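Local structure of kelch domain-containing protein (Colletotrichum graminicola M1.001, 5C86) at residues F12-V17 against W347-L353; T329-N333 against H362-Q366. The protein oxidises alcohols, probably at a copper centre like that of its relatives in the galactose oxidase and glyoxal oxidase family. One frame throughout, in Å; residues are numbered along the deposited sequence.

How the contacts relate
Along the chain the four segments alternate, in the order 12-17, 329-333, 347-353, 362-366, and the centres of contacts 1 and 2 lie about 7 Å apart. Both reach one four-stranded antiparallel sheet, in which strand 364-369 runs between strands 5-11 and 346-350. Joining an N-terminal strand to three strands from more than 300 residues later is the closure by which a beta-propeller, here the seven-bladed kelch type of this family, completes its ring. Two probable backbone hydrogen bonds link the contacts: His-362 N to Gly-351 O and Phe-12 N to Phe-363 O, each 2.9 Å. Contact 1 lies beside His-335 and His-423, copper ligands whose metal is absent here; contact 2 is farther away.

Contact 1. Residues F12-V17 against W347-L353; sequences FPVVPV and WSGGGGL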
ATOM      1  N   PHE A  12     -17.563  -8.779   6.027  1.00 19.08           N
ATOM      2  CA  PHE A  12     -16.775  -9.915   5.984  1.00 19.45           C
ATOM      3  C   PHE A  12     -16.974 -10.773   7.278  1.00 19.56           C
ATOM      4  O   PHE A  12     -17.236 -10.220   8.315  1.00 21.67           O
ATOM      5  CB  PHE A  12     -15.255  -9.545   5.914  1.00 18.69           C
ATOM      6  CG  PHE A  12     -14.811  -9.092   4.529  1.00 18.09           C
ATOM      7  CD1 PHE A  12     -14.423 -10.010   3.547  1.00 17.73           C
ATOM      8  CD2 PHE A  12     -14.707  -7.745   4.271  1.00 19.49           C
ATOM      9  CE1 PHE A  12     -14.048  -9.586   2.279  1.00 19.74           C
ATOM     10  CE2 PHE A  12     -14.306  -7.309   3.004  1.00 20.11           C
ATOM     11  CZ  PHE A  12     -13.969  -8.230   2.030  1.00 19.00           C
ATOM     12  N   PRO A  13     -16.660 -12.046   7.194  1.00 21.99           N
ATOM     13  CA  PRO A  13     -16.781 -12.891   8.405  1.00 22.68           C
ATOM     14  C   PRO A  13     -15.545 -12.739   9.298  1.00 22.08           C
ATOM     15  O   PRO A  13     -15.513 -13.375  10.376  1.00 23.60           O
ATOM     16  CB  PRO A  13     -16.824 -14.288   7.820  1.00 22.09           C
ATOM     17  CG  PRO A  13     -15.926 -14.206   6.598  1.00 21.46           C
ATOM     18  CD  PRO A  13     -16.274 -12.858   6.022  1.00 21.14           C
ATOM     19  N   VAL A  14     -14.511 -11.942   8.887  1.00 21.12           N
ATOM     20  CA  VAL A  14     -13.303 -11.698   9.766  1.00 18.59           C
ATOM     21  C   VAL A  14     -13.051 -10.178   9.681  1.00 17.44           C
ATOM     22  O   VAL A  14     -13.514  -9.506   8.723  1.00 17.91           O
ATOM     23  CB  VAL A  14     -12.030 -12.417   9.377  1.00 20.09           C
ATOM     24  CG1 VAL A  14     -12.221 -13.925   9.248  1.00 23.90           C
ATOM     25  CG2 VAL A  14     -11.457 -11.940   8.014  1.00 20.17           C
ATOM     26  N   VAL A  15     -12.437  -9.543  10.699  1.00 16.31           N
ATOM     27  CA  VAL A  15     -12.196  -8.125  10.620  1.00 17.08           C
ATOM     28  C   VAL A  15     -11.024  -7.983   9.590  1.00 13.83           C
ATOM     29  O   VAL A  15      -9.971  -8.613   9.694  1.00 15.83           O
ATOM     30  CB  VAL A  15     -11.767  -7.530  11.967  1.00 17.43           C
ATOM     31  CG1 VAL A  15     -11.543  -6.049  11.850  1.00 16.81           C
ATOM     32  CG2 VAL A  15     -12.857  -7.827  13.049  1.00 17.67           C
ATOM     33  N   PRO A  16     -11.272  -7.103   8.567  1.00 15.48           N
ATOM     34  CA  PRO A  16     -10.299  -7.003   7.453  1.00 17.16           C
ATOM     35  C   PRO A  16      -9.161  -6.053   7.813  1.00 16.25           C
ATOM     36  O   PRO A  16      -9.113  -4.892   7.340  1.00 15.63           O
ATOM     37  CB  PRO A  16     -11.148  -6.548   6.294  1.00 15.08           C
ATOM     38  CG  PRO A  16     -12.238  -5.780   6.898  1.00 16.53           C
ATOM     39  CD  PRO A  16     -12.543  -6.456   8.263  1.00 15.50           C
ATOM     40  N   VAL A  17      -8.293  -6.553   8.673  1.00 14.71           N
ATOM     41  CA  VAL A  17      -7.202  -5.791   9.221  1.00 13.35           C
ATOM     42  C   VAL A  17      -6.015  -5.728   8.221  1.00 12.61           C
ATOM     43  O   VAL A  17      -5.145  -4.842   8.328  1.00 12.64           O
ATOM     44  CB  VAL A  17      -6.764  -6.392  10.586  1.00 14.12           C
ATOM     45  CG1 VAL A  17      -5.511  -5.762  11.142  1.00 15.01           C
ATOM     46  CG2 VAL A  17      -7.962  -6.240  11.544  1.00 14.31           C
ATOM     47  N   TRP A 347     -11.553   0.569  -1.763  1.00 11.82           N
ATOM     48  CA  TRP A 347     -11.977  -0.096  -0.475  1.00 12.35           C
ATOM     49  C   TRP A 347     -11.600   0.713   0.708  1.00 12.74           C
ATOM     50  O   TRP A 347     -10.505   1.258   0.795  1.00 11.62           O
ATOM     51  CB  TRP A 347     -11.331  -1.448  -0.365  1.00 12.46           C
ATOM     52  CG  TRP A 347     -11.303  -1.995   1.003  1.00 12.77           C
ATOM     53  CD1 TRP A 347     -10.178  -2.038   1.827  1.00 12.66           C
ATOM     54  CD2 TRP A 347     -12.351  -2.637   1.699  1.00 13.86           C
ATOM     55  NE1 TRP A 347     -10.522  -2.619   3.038  1.00 14.47           N
ATOM     56  CE2 TRP A 347     -11.835  -3.006   2.949  1.00 13.81           C
ATOM     57  CE3 TRP A 347     -13.694  -2.883   1.410  1.00 15.10           C
ATOM     58  CZ2 TRP A 347     -12.646  -3.650   3.927  1.00 15.46           C
ATOM     59  CZ3 TRP A 347     -14.502  -3.531   2.374  1.00 14.03           C
ATOM     60  CH2 TRP A 347     -13.958  -3.868   3.593  1.00 15.23           C
ATOM     61  N   SER A 348     -12.543   0.842   1.665  1.00 12.26           N
ATOM     62  CA  SER A 348     -12.276   1.377   3.034  1.00 13.77           C
ATOM     63  C   SER A 348     -13.054   0.551   4.084  1.00 13.95           C
ATOM     64  O   SER A 348     -14.296   0.436   3.938  1.00 14.85           O
ATOM     65  CB  SER A 348     -12.713   2.806   3.114  1.00 15.13           C
ATOM     66  OG  SER A 348     -12.678   3.283   4.448  1.00 12.66           O
ATOM     67  N   GLY A 349     -12.309  -0.046   5.010  1.00 13.25           N
ATOM     68  CA  GLY A 349     -13.061  -0.781   6.020  1.00 13.22           C
ATOM     69  C   GLY A 349     -12.210  -1.222   7.120  1.00 15.29           C
ATOM     70  O   GLY A 349     -11.128  -0.768   7.323  1.00 13.78           O
ATOM     71  N   GLY A 350     -12.753  -2.150   7.901  1.00 15.06           N
ATOM     72  CA  GLY A 350     -11.990  -2.635   9.057  1.00 15.16           C
ATOM     73  C   GLY A 350     -12.007  -1.726  10.272  1.00 13.16           C
ATOM     74  O   GLY A 350     -12.749  -0.751  10.356  1.00 14.99           O
ATOM     75  N   GLY A 351     -11.064  -2.040  11.126  1.00 15.46           N
ATOM     76  CA  GLY A 351     -10.889  -1.387  12.441  1.00 16.15           C
ATOM     77  C   GLY A 351     -11.242  -2.375  13.537  1.00 17.51           C
ATOM     78  O   GLY A 351     -12.212  -3.164  13.397  1.00 17.83           O
ATOM     79  N   GLY A 352     -10.450  -2.364  14.619  1.00 17.06           N
ATOM     80  CA  GLY A 352     -10.720  -3.155  15.836  1.00 16.94           C
ATOM     81  C   GLY A 352      -9.876  -4.402  15.871  1.00 17.20           C
ATOM     82  O   GLY A 352      -8.632  -4.342  15.871  1.00 20.65           O
ATOM     83  N   LEU A 353     -10.546  -5.554  15.951  1.00 17.41           N
ATOM     84  CA  LEU A 353      -9.954  -6.832  16.218  1.00 16.99           C
ATOM     85  C   LEU A 353      -9.539  -6.833  17.707  1.00 19.93           C
ATOM     86  O   LEU A 353      -8.371  -6.826  18.051  1.00 19.48           O
ATOM     87  CB  LEU A 353      -8.741  -7.262  15.301  1.00 17.16           C
ATOM     88  CG  LEU A 353      -8.487  -8.772  15.245  1.00 16.49           C
ATOM     89  CD1 LEU A 353      -9.546  -9.537  14.432  1.00 16.82           C
ATOM     90  CD2 LEU A 353      -7.125  -9.140  14.708  1.00 17.58           C
TER
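Phe-12 CG, anti to the carbonyl carbon (chi1 -77°), and Trp-347 CG, opposite the backbone N (chi1 161°), turn the two rings toward each other. Their closest atoms are Phe-12 CE2 and Trp-347 CH2, 3.5 Å apart. With ring planes at 84° and Phe-12 giving its edge to the six-membered ring of Trp-347, this is an offset edge-to-face pair whose centroids are 5.6 Å apart. Pro-16 approaches the indole differently, its CG lying near the ring plane at the edge, 3.7 Å from Trp-347 CZ2. The bend at Pro-16 is an inverse gamma turn, closed by a hydrogen bond of 2.8 Å from Val-17 N to Val-15 O. At the turn the backbones come close, Pro-16 CA being 5.0 Å from Gly-350 CA, with no side chain on the glycine to part them. Val-15 sends CG1 to within 3.3 Å of Gly-351 O, while Val-15 CB rests against Leu-353 CD1 at 3.9 Å. Nearer the backbone, Leu-353 CB meets Val-17 CG2 at 4.0 Å. No hydrogen bond crosses between the segments; Thr-337 OG1 instead joins them indirectly, bonded to both Trp-347 NE1 and Pro-16 O. Val-17 lies against His-335 and His-423, residues that bind copper in the metal-loaded enzyme although no copper is present here, and Gly-352 O is hydrogen-bonded to His-335 ND1, consistent with packing in the second shell of the metal site. The loop 12-17 leads from strand 5-11 to strand 18-21, while Phe-12 and Pro-16 lean on Val-30 and Trp-347 on Leu-28, both of strand 28-31, setting the closing blade against the next one in the propeller.

Contact 2. Residues T329-N333 against H362-Q366; sequences TVPRN and HFDGQ
His-362 packs against Val-330 and beside Arg-332. Its CB meets Arg-332, His-362 CB lying 3.6 Å from Arg-332 NH1; from there CG stands anti to the carbonyl carbon (chi1 -58°), which carries the ring to Val-330. Val-330 CG1 lies over the middle of one ring face, 3.5 Å from the His-362 centroid and close to the ring normal, a CH-pi contact. His-362 CD2 approaches Pro-331 O at 3.6 Å, and at the tip NE2 is hydrogen-bonded to Asp-305. The same methyl also lies over the rim of one face of the Arg-332 guanidinium. Here the loop 329-333, which leads into strand 336-340, is tied to the start of strand 364-369 within the closing blade of the propeller. The tie is a salt bridge: Arg-332 NH1 donates to Asp-364 OD1 at 3.2 Å, a fairly straight bond (159°) that reaches the oxygen from above the carboxylate plane. Guanidinium and carboxylate are turned 50° against each other, and the bond from Arg-332 NH2 to Asp-364 OD2 at 3.3 Å is weak. NH1 is also held by Gly-350 O of strand 346-350. At the guanidinium edge a water accepts from Arg-332 NH2 (2.9 Å) and donates to Gln-366 OE1.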
ATOM      1  N   THR A 329     -19.822   6.709   8.348  1.00 20.24           N
ATOM      2  CA  THR A 329     -20.423   6.677   9.701  1.00 23.28           C
ATOM      3  C   THR A 329     -19.669   5.820  10.677  1.00 22.37           C
ATOM      4  O   THR A 329     -19.617   6.147  11.875  1.00 25.93           O
ATOM      5  CB  THR A 329     -21.899   6.223   9.649  1.00 25.57           C
ATOM      6  OG1 THR A 329     -22.020   4.940   9.038  1.00 27.85           O
ATOM      7  CG2 THR A 329     -22.735   7.274   8.982  1.00 30.72           C
ATOM      8  N   VAL A 330     -18.955   4.831  10.187  1.00 19.58           N
ATOM      9  CA  VAL A 330     -18.169   3.948  11.015  1.00 18.54           C
ATOM     10  C   VAL A 330     -16.736   4.494  11.154  1.00 19.75           C
ATOM     11  O   VAL A 330     -16.070   4.700  10.142  1.00 17.40           O
ATOM     12  CB  VAL A 330     -18.122   2.514  10.472  1.00 20.40           C
ATOM     13  CG1 VAL A 330     -17.297   1.592  11.327  1.00 21.57           C
ATOM     14  CG2 VAL A 330     -19.571   1.937  10.359  1.00 21.50           C
ATOM     15  N   PRO A 331     -16.209   4.586  12.375  1.00 15.96           N
ATOM     16  CA  PRO A 331     -14.778   5.020  12.539  1.00 16.52           C
ATOM     17  C   PRO A 331     -13.855   4.033  11.872  1.00 16.26           C
ATOM     18  O   PRO A 331     -14.082   2.815  11.935  1.00 16.53           O
ATOM     19  CB  PRO A 331     -14.551   5.011  14.056  1.00 16.63           C
ATOM     20  CG  PRO A 331     -15.917   5.186  14.578  1.00 19.47           C
ATOM     21  CD  PRO A 331     -16.836   4.401  13.703  1.00 18.39           C
ATOM     22  N   ARG A 332     -12.790   4.543  11.243  1.00 14.37           N
ATOM     23  CA  ARG A 332     -11.752   3.705  10.649  1.00 13.97           C
ATOM     24  C   ARG A 332     -10.423   4.115  11.246  1.00 14.81           C
ATOM     25  O   ARG A 332      -9.682   4.857  10.641  1.00 13.55           O
ATOM     26  CB  ARG A 332     -11.779   3.878   9.123  1.00 15.02           C
ATOM     27  CG  ARG A 332     -13.108   3.470   8.438  1.00 14.90           C
ATOM     28  CD  ARG A 332     -13.522   2.039   8.550  1.00 16.85           C
ATOM     29  NE  ARG A 332     -14.848   1.815   7.901  1.00 17.42           N
ATOM     30  CZ  ARG A 332     -15.642   0.757   8.126  1.00 20.09           C
ATOM     31  NH1 ARG A 332     -15.292  -0.192   8.937  1.00 20.58           N
ATOM     32  NH2 ARG A 332     -16.809   0.691   7.517  1.00 19.48           N
ATOM     33  N   ASN A 333     -10.159   3.572  12.421  1.00 14.55           N
ATOM     34  CA  ASN A 333      -9.030   3.994  13.200  1.00 12.91           C
ATOM     35  C   ASN A 333      -8.002   2.912  13.197  1.00 12.14           C
ATOM     36  O   ASN A 333      -7.669   2.387  12.144  1.00 13.15           O
ATOM     37  CB  ASN A 333      -9.454   4.465  14.622  1.00 12.72           C
ATOM     38  CG  ASN A 333     -10.313   5.669  14.631  1.00 14.33           C
ATOM     39  OD1 ASN A 333     -10.422   6.420  13.663  1.00 14.41           O
ATOM     40  ND2 ASN A 333     -10.939   5.911  15.805  1.00 14.44           N
ATOM     41  N   HIS A 362     -15.017  -3.786  13.577  1.00 15.58           N
ATOM     42  CA  HIS A 362     -15.807  -3.452  12.399  1.00 17.75           C
ATOM     43  C   HIS A 362     -15.516  -4.442  11.294  1.00 20.01           C
ATOM     44  O   HIS A 362     -14.412  -4.449  10.688  1.00 17.96           O
ATOM     45  CB  HIS A 362     -15.466  -2.019  12.012  1.00 17.12           C
ATOM     46  CG  HIS A 362     -15.728  -1.046  13.100  1.00 19.25           C
ATOM     47  ND1 HIS A 362     -16.984  -0.898  13.657  1.00 20.28           N
ATOM     48  CD2 HIS A 362     -14.906  -0.214  13.796  1.00 23.49           C
ATOM     49  CE1 HIS A 362     -16.927  -0.021  14.639  1.00 20.85           C
ATOM     50  NE2 HIS A 362     -15.691   0.425  14.727  1.00 22.87           N
ATOM     51  N   PHE A 363     -16.467  -5.341  11.011  1.00 18.18           N
ATOM     52  CA  PHE A 363     -16.248  -6.428  10.021  1.00 20.01           C
ATOM     53  C   PHE A 363     -16.525  -5.911   8.597  1.00 19.07           C
ATOM     54  O   PHE A 363     -16.475  -6.634   7.655  1.00 25.68           O
ATOM     55  CB  PHE A 363     -17.102  -7.690  10.325  1.00 19.35           C
ATOM     56  CG  PHE A 363     -16.738  -8.402  11.609  1.00 18.71           C
ATOM     57  CD1 PHE A 363     -17.237  -7.919  12.829  1.00 20.04           C
ATOM     58  CD2 PHE A 363     -15.939  -9.518  11.600  1.00 20.29           C
ATOM     59  CE1 PHE A 363     -16.905  -8.586  14.017  1.00 20.66           C
ATOM     60  CE2 PHE A 363     -15.608 -10.179  12.768  1.00 22.16           C
ATOM     61  CZ  PHE A 363     -16.115  -9.667  13.963  1.00 19.77           C
ATOM     62  N   ASP A 364     -16.939  -4.683   8.515  1.00 18.34           N
ATOM     63  CA  ASP A 364     -17.499  -4.156   7.321  1.00 19.84           C
ATOM     64  C   ASP A 364     -16.546  -3.112   6.659  1.00 19.70           C
ATOM     65  O   ASP A 364     -15.508  -2.734   7.182  1.00 20.61           O
ATOM     66  CB  ASP A 364     -18.825  -3.546   7.614  1.00 22.08           C
ATOM     67  CG  ASP A 364     -18.708  -2.241   8.398  0.70 28.07           C
ATOM     68  OD1 ASP A 364     -17.824  -2.121   9.260  1.00 26.11           O
ATOM     69  OD2 ASP A 364     -19.444  -1.286   8.068  0.50 33.38           O
ATOM     70  N   GLY A 365     -16.970  -2.748   5.452  1.00 18.95           N
ATOM     71  CA  GLY A 365     -16.421  -1.618   4.754  1.00 18.04           C
ATOM     72  C   GLY A 365     -17.257  -1.347   3.552  1.00 18.96           C
ATOM     73  O   GLY A 365     -18.346  -1.903   3.415  1.00 18.48           O
ATOM     74  N   GLN A 366     -16.808  -0.415   2.729  1.00 16.32           N
ATOM     75  CA  GLN A 366     -17.556  -0.002   1.538  1.00 17.28           C
ATOM     76  C   GLN A 366     -16.497   0.399   0.494  1.00 16.13           C
ATOM     77  O   GLN A 366     -15.352   0.738   0.891  1.00 16.27           O
ATOM     78  CB  GLN A 366     -18.424   1.213   1.772  1.00 21.27           C
ATOM     79  CG  GLN A 366     -19.552   1.078   2.781  1.00 24.42           C
ATOM     80  CD  GLN A 366     -20.151   2.423   3.191  1.00 24.11           C
ATOM     81  OE1 GLN A 366     -19.625   3.161   4.051  1.00 24.50           O
ATOM     82  NE2 GLN A 366     -21.260   2.754   2.576  1.00 24.43           N
TER
HETATM   83  O   HOH W   1     -17.648   2.928   5.835  1.00 24.65           O